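Particle-associated glycoside hydrolase (Acinetobacter phage Fri1, PDB 6C72) probably cleaves the capsular polysaccharide of its Acinetobacter baumannii host as a trimeric tailspike depolymerase, helping the phage through the capsule during virus entry. Local coordinates at residues 374-379 with 398-403; 421-426 with 445-450. All blocks are in the same frame, centred on the assembly; numbering follows the deposited sequence.

Contact 1 of 2, residues 374-379 with 398-403. With ZN (zinc ion), chain K.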
loop_
_atom_site.group_PDB
_atom_site.type_symbol
_atom_site.label_atom_id
_atom_site.label_comp_id
_atom_site.label_asym_id
_atom_site.label_seq_id
_atom_site.Cartn_x
_atom_site.Cartn_y
_atom_site.Cartn_z
ATOM N N VAL A 374 6.633 -0.994 -10.397
ATOM C CA VAL A 374 6.576 -2.416 -10.720
ATOM C C VAL A 374 7.238 -3.168 -9.565
ATOM O O VAL A 374 8.450 -3.033 -9.343
ATOM C CB VAL A 374 7.274 -2.748 -12.045
ATOM C CG1 VAL A 374 7.148 -4.265 -12.329
ATOM C CG2 VAL A 374 6.732 -1.888 -13.187
ATOM N N ASP A 375 6.455 -3.951 -8.824
ATOM C CA ASP A 375 6.966 -4.570 -7.608
ATOM C C ASP A 375 6.482 -6.009 -7.483
ATOM O O ASP A 375 5.284 -6.279 -7.612
ATOM C CB ASP A 375 6.544 -3.752 -6.385
ATOM C CG ASP A 375 7.044 -4.339 -5.097
ATOM O OD1 ASP A 375 8.221 -4.082 -4.752
ATOM O OD2 ASP A 375 6.267 -5.064 -4.431
ATOM N N ASN A 376 7.424 -6.922 -7.217
ATOM C CA ASN A 376 7.140 -8.344 -7.006
ATOM C C ASN A 376 6.372 -8.944 -8.180
ATOM O O ASN A 376 5.454 -9.749 -8.006
ATOM C CB ASN A 376 6.421 -8.581 -5.678
ATOM C CG ASN A 376 7.394 -8.727 -4.514
ATOM O OD1 ASN A 376 7.991 -9.791 -4.325
ATOM N ND2 ASN A 376 7.570 -7.657 -3.735
ATOM N N CYS A 377 6.752 -8.539 -9.386
ATOM C CA CYS A 377 6.188 -9.043 -10.625
ATOM C C CYS A 377 7.128 -10.044 -11.304
ATOM O O CYS A 377 8.337 -10.070 -11.060
ATOM C CB CYS A 377 5.890 -7.885 -11.577
ATOM S SG CYS A 377 4.622 -6.777 -10.963
ATOM N N GLU A 378 6.554 -10.858 -12.188
ATOM C CA GLU A 378 7.304 -11.825 -12.975
ATOM C C GLU A 378 7.192 -11.491 -14.456
ATOM O O GLU A 378 6.125 -11.096 -14.933
ATOM C CB GLU A 378 6.805 -13.245 -12.740
ATOM C CG GLU A 378 6.903 -13.737 -11.311
ATOM C CD GLU A 378 6.432 -15.177 -11.179
ATOM O OE1 GLU A 378 6.815 -16.003 -12.034
ATOM O OE2 GLU A 378 5.657 -15.473 -10.239
ATOM N N PHE A 379 8.295 -11.646 -15.184
ATOM C CA PHE A 379 8.342 -11.332 -16.609
ATOM C C PHE A 379 8.914 -12.524 -17.371
ATOM O O PHE A 379 10.027 -12.971 -17.072
ATOM C CB PHE A 379 9.182 -10.074 -16.850
ATOM C CG PHE A 379 8.575 -8.826 -16.276
ATOM C CD1 PHE A 379 7.700 -8.051 -17.033
ATOM C CD2 PHE A 379 8.869 -8.427 -14.983
ATOM C CE1 PHE A 379 7.118 -6.887 -16.509
ATOM C CE2 PHE A 379 8.305 -7.267 -14.454
ATOM C CZ PHE A 379 7.417 -6.500 -15.224
ATOM N N PHE A 398 11.447 -0.070 -9.580
ATOM C CA PHE A 398 11.337 -1.398 -10.177
ATOM C C PHE A 398 11.991 -2.360 -9.185
ATOM O O PHE A 398 13.199 -2.588 -9.225
ATOM C CB PHE A 398 12.013 -1.411 -11.538
ATOM C CG PHE A 398 11.779 -2.660 -12.331
ATOM C CD1 PHE A 398 10.694 -2.761 -13.175
ATOM C CD2 PHE A 398 12.679 -3.717 -12.275
ATOM C CE1 PHE A 398 10.487 -3.913 -13.931
ATOM C CE2 PHE A 398 12.475 -4.860 -13.031
ATOM C CZ PHE A 398 11.369 -4.961 -13.857
ATOM N N THR A 399 11.187 -2.907 -8.277
ATOM C CA THR A 399 11.697 -3.603 -7.105
ATOM C C THR A 399 11.196 -5.040 -7.028
ATOM O O THR A 399 10.032 -5.333 -7.349
ATOM C CB THR A 399 11.304 -2.864 -5.821
ATOM O OG1 THR A 399 9.902 -2.567 -5.858
ATOM C CG2 THR A 399 12.115 -1.564 -5.637
ATOM N N ASN A 400 12.096 -5.938 -6.618
ATOM C CA ASN A 400 11.726 -7.296 -6.251
ATOM C C ASN A 400 11.012 -8.021 -7.383
ATOM O O ASN A 400 10.118 -8.820 -7.141
ATOM C CB ASN A 400 10.866 -7.309 -4.993
ATOM C CG ASN A 400 11.578 -6.696 -3.809
ATOM O OD1 ASN A 400 11.094 -5.728 -3.210
ATOM N ND2 ASN A 400 12.740 -7.249 -3.464
ATOM N N ASN A 401 11.387 -7.744 -8.620
ATOM C CA ASN A 401 10.817 -8.427 -9.765
ATOM C C ASN A 401 11.799 -9.470 -10.270
ATOM O O ASN A 401 13.000 -9.420 -9.981
ATOM C CB ASN A 401 10.485 -7.435 -10.886
ATOM C CG ASN A 401 9.618 -6.293 -10.403
ATOM O OD1 ASN A 401 8.468 -6.521 -10.020
ATOM N ND2 ASN A 401 10.169 -5.049 -10.392
ATOM N N THR A 402 11.280 -10.408 -11.051
ATOM C CA THR A 402 12.100 -11.428 -11.686
ATOM C C THR A 402 11.915 -11.325 -13.193
ATOM O O THR A 402 10.785 -11.261 -13.685
ATOM C CB THR A 402 11.730 -12.828 -11.166
ATOM O OG1 THR A 402 12.054 -12.919 -9.774
ATOM C CG2 THR A 402 12.470 -13.950 -11.932
ATOM N N LEU A 403 13.009 -11.253 -13.915
ATOM C CA LEU A 403 12.985 -11.387 -15.365
ATOM C C LEU A 403 13.438 -12.814 -15.677
ATOM O O LEU A 403 14.616 -13.147 -15.546
ATOM C CB LEU A 403 13.849 -10.325 -16.035
ATOM C CG LEU A 403 13.139 -8.973 -16.243
ATOM C CD1 LEU A 403 12.910 -8.210 -14.928
ATOM C CD2 LEU A 403 13.882 -8.090 -17.239
HETATM ZN ZN ZN K . 6.163 -17.954 -12.536
#
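A corner of the parallel beta-helix, at the N401 end of its asparagine ladder (the preceding coil has C377 here), forms where the N401 amide closes across the bend between V374 and C377. Register supports the assignment: V374 and D375 pair in parallel with F398 and T399 before the corner, and E378 and F379 with T402 and L403 after it. Each bend passes through one residue of left-handed helical conformation, N376 and N400, whose side chains lie side by side. CG of N401 lies anti to the carbonyl carbon (chi1 -53°), turning the amide over the neighbouring bend, which it spans with both ends. ND2 donates to V374 O (2.8 Å) from above the carbonyl plane, 62° out of it, while the in-line approach is left to T399 N (2.9 Å). OD1 accepts C377 N at 2.7 Å on a lone pair, so two bonds fix the rotation of the amide. ND2 also lies 3.3 Å above the plane of the F398 ring, over its centre.

D375 uses the anti lone pair of OD1 for T399 OG1 (2.5 Å), while its OD2 takes N376 ND2 (3.0 Å). V374 CB meets F398 CD1 at 3.6 Å, and the F379 and F398 ring planes are 28° apart and slid so that they barely overlap. E378 OE1 binds a zinc ion at 2.1 Å and also pairs with W404 NE1. F355 stacks on F379, I361 touches V374 and F379, F411 meets F398 edge-to-face, and strand 422-429 continues the stack; the second subunit covers N376 and T402.

Contact 2 of 2, residues 421-426 with 445-450. With ZN (zinc ion), chain I.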
loop_
_atom_site.group_PDB
_atom_site.type_symbol
_atom_site.label_atom_id
_atom_site.label_comp_id
_atom_site.label_asym_id
_atom_site.label_seq_id
_atom_site.Cartn_x
_atom_site.Cartn_y
_atom_site.Cartn_z
ATOM N N PHE A 421 14.785 6.551 -11.677
ATOM C CA PHE A 421 14.210 5.218 -11.861
ATOM C C PHE A 421 15.111 4.215 -11.135
ATOM O O PHE A 421 16.248 3.973 -11.557
ATOM C CB PHE A 421 14.091 4.899 -13.354
ATOM C CG PHE A 421 13.325 3.636 -13.666
ATOM C CD1 PHE A 421 11.944 3.586 -13.530
ATOM C CD2 PHE A 421 13.979 2.509 -14.128
ATOM C CE1 PHE A 421 11.232 2.423 -13.831
ATOM C CE2 PHE A 421 13.268 1.346 -14.431
ATOM C CZ PHE A 421 11.888 1.308 -14.280
ATOM N N LEU A 422 14.615 3.650 -10.035
ATOM C CA LEU A 422 15.408 2.796 -9.159
ATOM C C LEU A 422 15.156 1.324 -9.466
ATOM O O LEU A 422 14.008 0.867 -9.452
ATOM C CB LEU A 422 15.097 3.088 -7.689
ATOM C CG LEU A 422 15.812 2.204 -6.656
ATOM C CD1 LEU A 422 17.330 2.304 -6.812
ATOM C CD2 LEU A 422 15.411 2.592 -5.249
ATOM N N ILE A 423 16.239 0.588 -9.702
ATOM C CA ILE A 423 16.214 -0.836 -10.017
ATOM C C ILE A 423 16.913 -1.563 -8.871
ATOM O O ILE A 423 18.139 -1.462 -8.713
ATOM C CB ILE A 423 16.886 -1.120 -11.366
ATOM C CG1 ILE A 423 16.119 -0.391 -12.479
ATOM C CG2 ILE A 423 17.018 -2.630 -11.616
ATOM C CD1 ILE A 423 16.709 -0.554 -13.842
ATOM N N GLU A 424 16.137 -2.286 -8.066
ATOM C CA GLU A 424 16.603 -2.774 -6.776
ATOM C C GLU A 424 15.877 -4.060 -6.391
ATOM O O GLU A 424 14.665 -4.173 -6.582
ATOM C CB GLU A 424 16.379 -1.701 -5.713
ATOM C CG GLU A 424 16.543 -2.160 -4.283
ATOM C CD GLU A 424 16.323 -1.018 -3.297
ATOM O OE1 GLU A 424 15.146 -0.645 -3.080
ATOM O OE2 GLU A 424 17.328 -0.485 -2.762
ATOM N N GLY A 425 16.620 -5.006 -5.812
ATOM C CA GLY A 425 16.040 -6.221 -5.287
ATOM C C GLY A 425 15.538 -7.213 -6.312
ATOM O O GLY A 425 14.807 -8.134 -5.941
ATOM N N ASN A 426 15.888 -7.048 -7.588
ATOM C CA ASN A 426 15.363 -7.863 -8.672
ATOM C C ASN A 426 16.201 -9.126 -8.885
ATOM O O ASN A 426 17.378 -9.186 -8.530
ATOM C CB ASN A 426 15.301 -7.047 -9.961
ATOM C CG ASN A 426 14.401 -5.823 -9.825
ATOM O OD1 ASN A 426 13.174 -5.931 -9.902
ATOM N ND2 ASN A 426 15.000 -4.665 -9.582
ATOM N N GLY A 445 20.408 -0.508 -7.132
ATOM C CA GLY A 445 20.793 -0.992 -5.820
ATOM C C GLY A 445 21.327 -2.407 -5.891
ATOM O O GLY A 445 21.900 -2.834 -6.899
ATOM N N VAL A 446 21.144 -3.149 -4.803
ATOM C CA VAL A 446 21.425 -4.574 -4.839
ATOM C C VAL A 446 20.430 -5.254 -5.769
ATOM O O VAL A 446 19.222 -4.995 -5.698
ATOM C CB VAL A 446 21.352 -5.176 -3.431
ATOM C CG1 VAL A 446 21.453 -6.695 -3.505
ATOM C CG2 VAL A 446 22.455 -4.613 -2.553
ATOM N N ASN A 447 20.936 -6.108 -6.658
ATOM C CA ASN A 447 20.126 -6.989 -7.491
ATOM C C ASN A 447 20.826 -8.347 -7.571
ATOM O O ASN A 447 22.010 -8.477 -7.247
ATOM C CB ASN A 447 19.882 -6.408 -8.899
ATOM C CG ASN A 447 18.987 -5.164 -8.880
ATOM O OD1 ASN A 447 17.757 -5.265 -8.800
ATOM N ND2 ASN A 447 19.606 -3.987 -8.949
ATOM N N THR A 448 20.076 -9.377 -7.958
ATOM C CA THR A 448 20.623 -10.721 -8.090
ATOM C C THR A 448 20.740 -11.092 -9.561
ATOM O O THR A 448 19.740 -11.089 -10.284
ATOM C CB THR A 448 19.763 -11.739 -7.348
ATOM O OG1 THR A 448 19.739 -11.390 -5.963
ATOM C CG2 THR A 448 20.365 -13.156 -7.494
ATOM N N PHE A 449 21.942 -11.476 -9.987
ATOM C CA PHE A 449 22.197 -11.798 -11.385
ATOM C C PHE A 449 22.421 -13.298 -11.516
ATOM O O PHE A 449 23.274 -13.868 -10.830
ATOM C CB PHE A 449 23.375 -10.977 -11.910
ATOM C CG PHE A 449 23.123 -9.510 -11.826
ATOM C CD1 PHE A 449 22.470 -8.841 -12.865
ATOM C CD2 PHE A 449 23.446 -8.806 -10.684
ATOM C CE1 PHE A 449 22.182 -7.468 -12.785
ATOM C CE2 PHE A 449 23.160 -7.436 -10.594
ATOM C CZ PHE A 449 22.520 -6.770 -11.650
ATOM N N LEU A 450 21.598 -13.939 -12.344
ATOM C CA LEU A 450 21.582 -15.388 -12.488
ATOM C C LEU A 450 21.888 -15.778 -13.925
ATOM O O LEU A 450 21.646 -15.011 -14.865
ATOM C CB LEU A 450 20.232 -15.971 -12.081
ATOM C CG LEU A 450 19.830 -15.653 -10.645
ATOM C CD1 LEU A 450 18.339 -15.899 -10.438
ATOM C CD2 LEU A 450 20.671 -16.502 -9.710
HETATM ZN ZN ZN I . 16.009 0.232 -0.986
HETATM O O HOH W 1 19.613 -1.870 -2.618
HETATM O O HOH W 2 18.202 0.789 0.003
HETATM O O HOH W 3 14.845 2.052 -1.676
#
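N447 and I423 meet at the compact end of this contact, where two oxygens, I423 O and N447 OD1, each accept two N-H donors. I423 O receives its two from opposite faces of its carbonyl plane: N447 ND2 at 2.9 Å, 53° out of that plane, and G445 N, likewise at 2.9 Å. The other end of the N447 amide is gripped twice, OD1 accepting N426 N (2.9 Å) and N426 ND2 (2.9 Å). Those two side chains lie alongside each other, pointing the same way with amide planes only 13° apart, and N426 ND2 is also bonded to F398 O of the preceding coil. With CG of N447 anti to its own carbonyl carbon (chi1 -68°), the amide is swung back across the bend, and ND2 and OD1 face opposite ends of it. The I423 side chain crosses that of N447 at about a right angle, its CG2 methyl in van der Waals contact with the amide, off to one side.

This is a rung of an asparagine ladder at a corner of the parallel beta-helix: G425, with positive phi, makes the bend, and its N donates to V446 O over a short 2.6 Å. Past the corner T448 N donates to N426 O, so the backbones run on together.

The E424 side is looser and watery. V446 makes no side-chain contact with 421-426; its N reaches E424 OE2 only through a water, which donates to that oxygen at 2.7 Å. The extended E424 chain chelates a zinc ion with both carboxylate oxygens, OE1 at 2.4 Å and OE2 at 2.3 Å, and two further waters occupy other positions on the metal. Nearby, the second subunit approaches through K370, whose NZ bonds G425 O.

In the fold
Contacts 1 and 2 lie in series up the beta-helix, their centres about 10 Å apart, and strand 396-399 pairs with the coil on each side. Two probable hydrogen bonds join them: F398 N to L422 O (2.7 Å) and N426 ND2 to F398 O (2.8 Å). Because N426 OD1 also takes N401 N, the N401, N426 and N447 amides form one ladder through successive corners. Each contact binds zinc in this model, through E378 and E424 respectively, and D375 of contact 1 is a further zinc-binding residue; the two ions are separate, 23.7 Å from ZN of chain K to ZN of chain I. Side chains of T399 and E424 lie about 4 Å apart, and both contacts border the second subunit.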